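Local coordinates for enterobactin synthetase component F-related protein (Vibrio cholerae serotype O1, PDB 4OXI) that probably activates glycine with ATP as an adenylation-domain ligase, and is captured here holding glycyl-adenosine-5'-phosphate, the mixed anhydride of glycine and AMP, at residues K248-N253 and Y371-A376; L303-S308 and L332-G337. All blocks are in the same frame, centred on the assembly; numbering follows the deposited sequence.

Contact 1: residues K248-N253 and Y371-A376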
loop_
_atom_site.group_PDB
_atom_site.type_symbol
_atom_site.label_atom_id
_atom_site.label_comp_id
_atom_site.label_asym_id
_atom_site.label_seq_id
_atom_site.Cartn_x
_atom_site.Cartn_y
_atom_site.Cartn_z
ATOM N N LYS A 248 0.169 -15.508 -12.630
ATOM C CA LYS A 248 -0.380 -16.688 -13.289
ATOM C C LYS A 248 -1.876 -16.578 -13.601
ATOM O O LYS A 248 -2.320 -17.065 -14.636
ATOM C CB LYS A 248 -0.024 -17.979 -12.536
ATOM C CG LYS A 248 -0.936 -18.356 -11.389
ATOM C CD LYS A 248 -1.014 -19.879 -11.293
ATOM C CE LYS A 248 -1.785 -20.340 -10.075
ATOM N NZ LYS A 248 -1.005 -20.134 -8.823
ATOM N N LEU A 249 -2.644 -15.914 -12.738
ATOM C CA LEU A 249 -4.051 -15.625 -13.049
ATOM C C LEU A 249 -4.248 -14.555 -14.123
ATOM O O LEU A 249 -5.152 -14.666 -14.961
ATOM C CB LEU A 249 -4.808 -15.208 -11.796
ATOM C CG LEU A 249 -5.259 -16.350 -10.902
ATOM C CD1 LEU A 249 -6.067 -15.797 -9.754
ATOM C CD2 LEU A 249 -6.074 -17.336 -11.718
ATOM N N PHE A 250 -3.419 -13.511 -14.091
ATOM C CA PHE A 250 -3.564 -12.404 -15.031
ATOM C C PHE A 250 -2.217 -12.014 -15.629
ATOM O O PHE A 250 -1.681 -10.944 -15.325
ATOM C CB PHE A 250 -4.179 -11.199 -14.326
ATOM C CG PHE A 250 -5.412 -11.531 -13.547
ATOM C CD1 PHE A 250 -6.630 -11.671 -14.187
ATOM C CD2 PHE A 250 -5.350 -11.708 -12.178
ATOM C CE1 PHE A 250 -7.767 -11.981 -13.475
ATOM C CE2 PHE A 250 -6.482 -12.018 -11.451
ATOM C CZ PHE A 250 -7.695 -12.159 -12.099
ATOM N N PRO A 251 -1.671 -12.875 -16.499
ATOM C CA PRO A 251 -0.335 -12.618 -17.049
ATOM C C PRO A 251 -0.303 -11.400 -17.965
ATOM O O PRO A 251 -1.238 -11.180 -18.735
ATOM C CB PRO A 251 -0.030 -13.896 -17.840
ATOM C CG PRO A 251 -1.387 -14.439 -18.216
ATOM C CD PRO A 251 -2.297 -14.082 -17.068
ATOM N N LEU A 252 0.764 -10.613 -17.878
ATOM C CA LEU A 252 0.944 -9.480 -18.776
ATOM C C LEU A 252 2.004 -9.846 -19.787
ATOM O O LEU A 252 2.672 -10.858 -19.645
ATOM C CB LEU A 252 1.435 -8.253 -18.003
ATOM C CG LEU A 252 0.581 -7.778 -16.828
ATOM C CD1 LEU A 252 1.160 -6.498 -16.185
ATOM C CD2 LEU A 252 -0.834 -7.569 -17.305
ATOM N N ASN A 253 2.182 -9.004 -20.792
ATOM C CA ASN A 253 3.320 -9.136 -21.695
ATOM C C ASN A 253 4.096 -7.820 -21.718
ATOM O O ASN A 253 3.624 -6.806 -21.197
ATOM C CB ASN A 253 2.838 -9.476 -23.103
ATOM C CG ASN A 253 1.872 -8.453 -23.623
ATOM O OD1 ASN A 253 2.282 -7.381 -24.041
ATOM N ND2 ASN A 253 0.572 -8.756 -23.558
ATOM N N TYR A 371 -9.798 -12.522 -4.810
ATOM C CA TYR A 371 -10.128 -11.786 -6.022
ATOM C C TYR A 371 -11.458 -12.291 -6.563
ATOM O O TYR A 371 -11.866 -13.425 -6.292
ATOM C CB TYR A 371 -9.064 -12.011 -7.089
ATOM C CG TYR A 371 -9.207 -13.357 -7.766
ATOM C CD1 TYR A 371 -9.793 -13.468 -9.022
ATOM C CD2 TYR A 371 -8.767 -14.522 -7.142
ATOM C CE1 TYR A 371 -9.937 -14.699 -9.641
ATOM C CE2 TYR A 371 -8.910 -15.761 -7.757
ATOM C CZ TYR A 371 -9.492 -15.838 -9.007
ATOM O OH TYR A 371 -9.629 -17.054 -9.627
ATOM N N HIS A 372 -12.111 -11.459 -7.358
ATOM C CA HIS A 372 -13.342 -11.843 -7.997
ATOM C C HIS A 372 -13.506 -11.080 -9.302
ATOM O O HIS A 372 -13.488 -9.851 -9.294
ATOM C CB HIS A 372 -14.516 -11.502 -7.095
ATOM C CG HIS A 372 -15.825 -11.985 -7.627
ATOM N ND1 HIS A 372 -16.156 -13.323 -7.672
ATOM C CD2 HIS A 372 -16.882 -11.313 -8.147
ATOM C CE1 HIS A 372 -17.365 -13.452 -8.193
ATOM N NE2 HIS A 372 -17.825 -12.251 -8.490
ATOM N N ARG A 373 -13.676 -11.782 -10.422
ATOM C CA ARG A 373 -13.971 -11.083 -11.678
ATOM C C ARG A 373 -15.388 -10.525 -11.652
ATOM O O ARG A 373 -16.356 -11.260 -11.423
ATOM C CB ARG A 373 -13.814 -11.993 -12.892
ATOM C CG ARG A 373 -12.419 -12.513 -13.089
ATOM C CD ARG A 373 -12.272 -13.260 -14.423
ATOM N NE ARG A 373 -10.987 -13.954 -14.457
ATOM C CZ ARG A 373 -10.735 -15.083 -13.794
ATOM N NH1 ARG A 373 -9.529 -15.640 -13.869
ATOM N NH2 ARG A 373 -11.685 -15.657 -13.053
ATOM N N PHE A 374 -15.506 -9.223 -11.886
ATOM C CA PHE A 374 -16.797 -8.576 -11.917
ATOM C C PHE A 374 -17.666 -9.206 -13.011
ATOM O O PHE A 374 -17.239 -9.329 -14.161
ATOM C CB PHE A 374 -16.614 -7.091 -12.190
ATOM C CG PHE A 374 -17.891 -6.361 -12.428
ATOM C CD1 PHE A 374 -18.814 -6.207 -11.412
ATOM C CD2 PHE A 374 -18.171 -5.818 -13.678
ATOM C CE1 PHE A 374 -20.006 -5.514 -11.633
ATOM C CE2 PHE A 374 -19.354 -5.127 -13.912
ATOM C CZ PHE A 374 -20.271 -4.969 -12.887
ATOM N N VAL A 375 -18.873 -9.608 -12.624
ATOM C CA VAL A 375 -19.864 -10.178 -13.533
ATOM C C VAL A 375 -21.011 -9.187 -13.661
ATOM O O VAL A 375 -21.756 -8.969 -12.704
ATOM C CB VAL A 375 -20.425 -11.506 -12.972
ATOM C CG1 VAL A 375 -21.450 -12.104 -13.922
ATOM C CG2 VAL A 375 -19.295 -12.510 -12.687
ATOM N N ALA A 376 -21.146 -8.568 -14.830
ATOM C CA ALA A 376 -22.220 -7.603 -15.077
ATOM C C ALA A 376 -23.619 -8.170 -14.803
ATOM O O ALA A 376 -24.524 -7.450 -14.378
ATOM C CB ALA A 376 -22.137 -7.093 -16.507
#

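Contact 2: residues L303-S308 and L332-G337. With GAP (glycyl-adenosine-5'-phosphate), chain B.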
loop_
_atom_site.group_PDB
_atom_site.type_symbol
_atom_site.label_atom_id
_atom_site.label_comp_id
_atom_site.label_asym_id
_atom_site.label_seq_id
_atom_site.Cartn_x
_atom_site.Cartn_y
_atom_site.Cartn_z
ATOM N N LEU A 303 -2.784 3.469 -21.060
ATOM C CA LEU A 303 -2.486 2.425 -20.079
ATOM C C LEU A 303 -3.312 1.185 -20.370
ATOM O O LEU A 303 -4.476 1.287 -20.744
ATOM C CB LEU A 303 -2.791 2.906 -18.663
ATOM C CG LEU A 303 -1.970 4.106 -18.184
ATOM C CD1 LEU A 303 -2.102 4.270 -16.670
ATOM C CD2 LEU A 303 -0.504 3.974 -18.574
ATOM N N THR A 304 -2.710 0.016 -20.186
ATOM C CA THR A 304 -3.412 -1.231 -20.449
ATOM C C THR A 304 -3.772 -1.927 -19.143
ATOM O O THR A 304 -4.650 -2.800 -19.119
ATOM C CB THR A 304 -2.579 -2.177 -21.343
ATOM O OG1 THR A 304 -1.358 -2.515 -20.673
ATOM C CG2 THR A 304 -2.239 -1.506 -22.672
ATOM N N VAL A 305 -3.104 -1.531 -18.054
ATOM C CA VAL A 305 -3.316 -2.149 -16.734
ATOM C C VAL A 305 -3.432 -1.082 -15.637
ATOM O O VAL A 305 -2.609 -0.163 -15.563
ATOM C CB VAL A 305 -2.156 -3.135 -16.376
ATOM C CG1 VAL A 305 -2.435 -3.856 -15.069
ATOM C CG2 VAL A 305 -1.948 -4.157 -17.473
ATOM N N TRP A 306 -4.439 -1.221 -14.774
ATOM C CA TRP A 306 -4.709 -0.240 -13.726
ATOM C C TRP A 306 -5.051 -0.892 -12.385
ATOM O O TRP A 306 -5.783 -1.881 -12.345
ATOM C CB TRP A 306 -5.870 0.669 -14.146
ATOM C CG TRP A 306 -6.204 1.725 -13.123
ATOM C CD1 TRP A 306 -7.136 1.640 -12.131
ATOM C CD2 TRP A 306 -5.606 3.025 -13.002
ATOM N NE1 TRP A 306 -7.157 2.810 -11.397
ATOM C CE2 TRP A 306 -6.224 3.677 -11.913
ATOM C CE3 TRP A 306 -4.598 3.700 -13.707
ATOM C CZ2 TRP A 306 -5.873 4.979 -11.514
ATOM C CZ3 TRP A 306 -4.253 4.997 -13.313
ATOM C CH2 TRP A 306 -4.889 5.620 -12.230
ATOM N N LEU A 307 -4.520 -0.334 -11.294
ATOM C CA LEU A 307 -4.902 -0.745 -9.937
ATOM C C LEU A 307 -5.011 0.482 -9.043
ATOM O O LEU A 307 -4.073 1.298 -8.977
ATOM C CB LEU A 307 -3.879 -1.714 -9.338
ATOM C CG LEU A 307 -4.039 -1.986 -7.832
ATOM C CD1 LEU A 307 -5.352 -2.690 -7.503
ATOM C CD2 LEU A 307 -2.890 -2.810 -7.297
ATOM N N SER A 308 -6.145 0.623 -8.363
ATOM C CA SER A 308 -6.312 1.687 -7.380
ATOM C C SER A 308 -7.489 1.365 -6.466
ATOM O O SER A 308 -8.176 0.372 -6.670
ATOM C CB SER A 308 -6.574 3.011 -8.083
ATOM O OG SER A 308 -7.859 2.989 -8.689
ATOM N N LEU A 332 -7.059 -4.537 -18.312
ATOM C CA LEU A 332 -7.199 -5.080 -16.968
ATOM C C LEU A 332 -7.322 -3.973 -15.920
ATOM O O LEU A 332 -6.392 -3.179 -15.735
ATOM C CB LEU A 332 -6.025 -6.004 -16.629
ATOM C CG LEU A 332 -6.009 -7.431 -17.188
ATOM C CD1 LEU A 332 -4.608 -8.016 -17.099
ATOM C CD2 LEU A 332 -7.003 -8.327 -16.451
ATOM N N SER A 333 -8.462 -3.945 -15.229
ATOM C CA SER A 333 -8.746 -2.951 -14.200
ATOM C C SER A 333 -8.873 -3.654 -12.870
ATOM O O SER A 333 -9.794 -4.465 -12.686
ATOM C CB SER A 333 -10.072 -2.247 -14.492
ATOM O OG SER A 333 -9.971 -1.407 -15.632
ATOM N N PHE A 334 -7.971 -3.358 -11.936
ATOM C CA PHE A 334 -8.094 -3.939 -10.600
ATOM C C PHE A 334 -8.502 -2.858 -9.603
ATOM O O PHE A 334 -8.032 -1.719 -9.689
ATOM C CB PHE A 334 -6.774 -4.554 -10.136
ATOM C CG PHE A 334 -6.273 -5.695 -10.985
ATOM C CD1 PHE A 334 -6.594 -7.006 -10.667
ATOM C CD2 PHE A 334 -5.420 -5.461 -12.057
ATOM C CE1 PHE A 334 -6.101 -8.069 -11.430
ATOM C CE2 PHE A 334 -4.933 -6.500 -12.812
ATOM C CZ PHE A 334 -5.273 -7.815 -12.495
ATOM N N PHE A 335 -9.361 -3.210 -8.653
ATOM C CA PHE A 335 -9.701 -2.296 -7.571
ATOM C C PHE A 335 -9.546 -3.005 -6.232
ATOM O O PHE A 335 -9.908 -4.179 -6.100
ATOM C CB PHE A 335 -11.110 -1.731 -7.765
ATOM C CG PHE A 335 -11.238 -0.898 -9.015
ATOM C CD1 PHE A 335 -10.638 0.355 -9.096
ATOM C CD2 PHE A 335 -11.906 -1.383 -10.124
ATOM C CE1 PHE A 335 -10.724 1.123 -10.261
ATOM C CE2 PHE A 335 -12.002 -0.619 -11.287
ATOM C CZ PHE A 335 -11.401 0.629 -11.356
ATOM N N CYS A 336 -8.967 -2.311 -5.253
ATOM C CA CYS A 336 -8.729 -2.907 -3.946
ATOM C C CYS A 336 -8.869 -1.842 -2.891
ATOM O O CYS A 336 -8.598 -0.660 -3.156
ATOM C CB CYS A 336 -7.309 -3.474 -3.861
ATOM S SG CYS A 336 -6.976 -4.434 -2.336
ATOM N N GLY A 337 -9.286 -2.243 -1.696
ATOM C CA GLY A 337 -9.205 -1.344 -0.561
ATOM C C GLY A 337 -10.511 -0.957 0.097
ATOM O O GLY A 337 -10.529 -0.696 1.303
HETATM N N GAP B . -3.696 -4.154 0.733
HETATM C CA GAP B . -4.863 -3.432 0.147
HETATM C C GAP B . -5.459 -2.577 1.248
HETATM O O GAP B . -6.412 -1.840 1.068
HETATM P PA GAP B . -5.215 -1.857 3.891
HETATM O O1A GAP B . -4.502 -2.625 4.976
HETATM O O2A GAP B . -4.949 -0.375 3.687
HETATM O O3A GAP B . -4.849 -2.676 2.562
HETATM C "C5'" GAP B . -7.246 -3.405 4.485
HETATM O "O5'" GAP B . -6.787 -2.101 4.126
HETATM C "C4'" GAP B . -8.744 -3.350 4.711
HETATM O "O4'" GAP B . -9.370 -2.721 3.591
HETATM C "C3'" GAP B . -9.391 -4.717 4.757
HETATM O "O3'" GAP B . -9.290 -5.291 6.060
HETATM C "C2'" GAP B . -10.819 -4.404 4.347
HETATM O "O2'" GAP B . -11.523 -3.807 5.425
HETATM C "C1'" GAP B . -10.668 -3.269 3.367
HETATM N N9 GAP B . -10.725 -3.803 1.988
HETATM C C8 GAP B . -9.662 -4.099 1.217
HETATM N N7 GAP B . -10.051 -4.551 -0.001
HETATM C C5 GAP B . -11.402 -4.558 -0.010
HETATM C C6 GAP B . -12.452 -4.938 -0.978
HETATM N N6 GAP B . -12.125 -5.386 -2.220
HETATM N N1 GAP B . -13.740 -4.799 -0.585
HETATM C C2 GAP B . -14.076 -4.341 0.644
HETATM N N3 GAP B . -13.166 -3.981 1.570
HETATM C C4 GAP B . -11.840 -4.061 1.303
#

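Contact 1: residues K248-N253 and Y371-A376
Leu249 and Phe250, at the C-terminal end of helix 236-249, pack side chain to side chain on Tyr371 and Arg373 of strand 370-373, a partly buried contact without hydrogen bonds between the two segments. Leu249 reaches the Tyr371 ring from the direction opposite to the tyrosine side chain. Its CD1 methyl lies over one face, 3.8 Å from the ring centroid and 25° off the normal, a CH-pi contact displaced toward the CE2-CZ side: Leu249 CD1 to Tyr371 CE2 is 3.5 Å. Phe250, the first residue to leave helical geometry, meets the same tyrosine in an offset edge-to-face pair. The phenylalanine supplies the edge and the tyrosine the face, with the planes 83° apart and Phe250 CZ 3.9 Å from Tyr371 CD1. A chi1 of 77° puts CG of Tyr371 between the backbone N and the carbonyl carbon, which turns a face of the ring to segment 248-253. The Arg373 chain, extended from CG to NE, sets its guanidinium beside the Phe250 ring, the two planes oblique to each other, with Arg373 NE 3.9 Å from Phe250 CE1; NH2 of the same group lies at the edge of the Tyr371 ring. Phe389 adds a nearly parallel ring to Tyr371 and also touches Leu249, while Ile357 of the adjacent strand packs against both Phe250 and Arg373. The Tyr371 side chain is about 9 Å from the bound glycyl-adenylate, between nearest atoms. Here a helix C-terminus and the turn after it pack against a strand of the mixed sheet within the AMP-binding fold of an adenylation domain.

Contact 2: residues L303-S308 and L332-G337
The Phe334 ring has the backbone O of Trp306 at its edge, close to the ring plane, and Val305 CG1 also meets that edge, 4.3 Å from Phe334 CE2. On the other side of the sheet Phe335 CE1 reaches the edge of the Trp306 indole, 4.1 Å from Trp306 CD1, the two rings being inclined at 58°, and Ser308 O lies near the plane of the Phe335 ring at its edge. These groups belong to a beta-alpha-beta unit: strands 305-308 and 332-336 run parallel, 9° apart in direction, and are connected through helix 311-318. Outside the pair, Phe250 and Trp348 make edge-to-face contacts with Phe334 and Phe335 respectively. Val305, Leu307, Leu332 and Phe334 occupy one face of the sheet; Trp306, Ser308, Ser333 and Phe335 occupy the other. Five backbone hydrogen bonds join the strands. The shortest runs from Phe334 N to Trp306 O, 2.7 Å, and the last from Cys336 N to Ser308 O. Leu307, its CG anti to the backbone N (chi1 169°), brings CD1 across to Phe334 CB at 3.5 Å. On the opposite face Trp306 NE1 donates to Ser308 OG two residues along the same strand, 2.8 Å away, which helps fix the rotation of the indole. Ser333 OG accepts a hydrogen bond from Trp348 NE1. The second strand runs on into the ligand pocket, where Cys336 SG lies 3.4 Å from CA of the glycyl group and Gly337 N is 3.0 Å from adenine N7.

From the N terminus, the chain first passes contact 1 at the end of helix 236-249, then strand 257-260 and helix 268-279 before reaching strand 305-308. Contact 2 closes the short loop through helix 311-318 when strand 332-336 pairs with it. Strands 356-360 and 370-373 follow, and the latter closes the much longer loop of contact 1, so contact 2 lies wholly within that loop and the two do not cross. Both involve the same mixed sheet. They also touch: Leu252 CD2 packs 3.6 Å from Val305 CG2 and lies 3.8 Å from Leu332 CD1, joining the loop after helix 236-249 to both strands of the beta-alpha-beta unit.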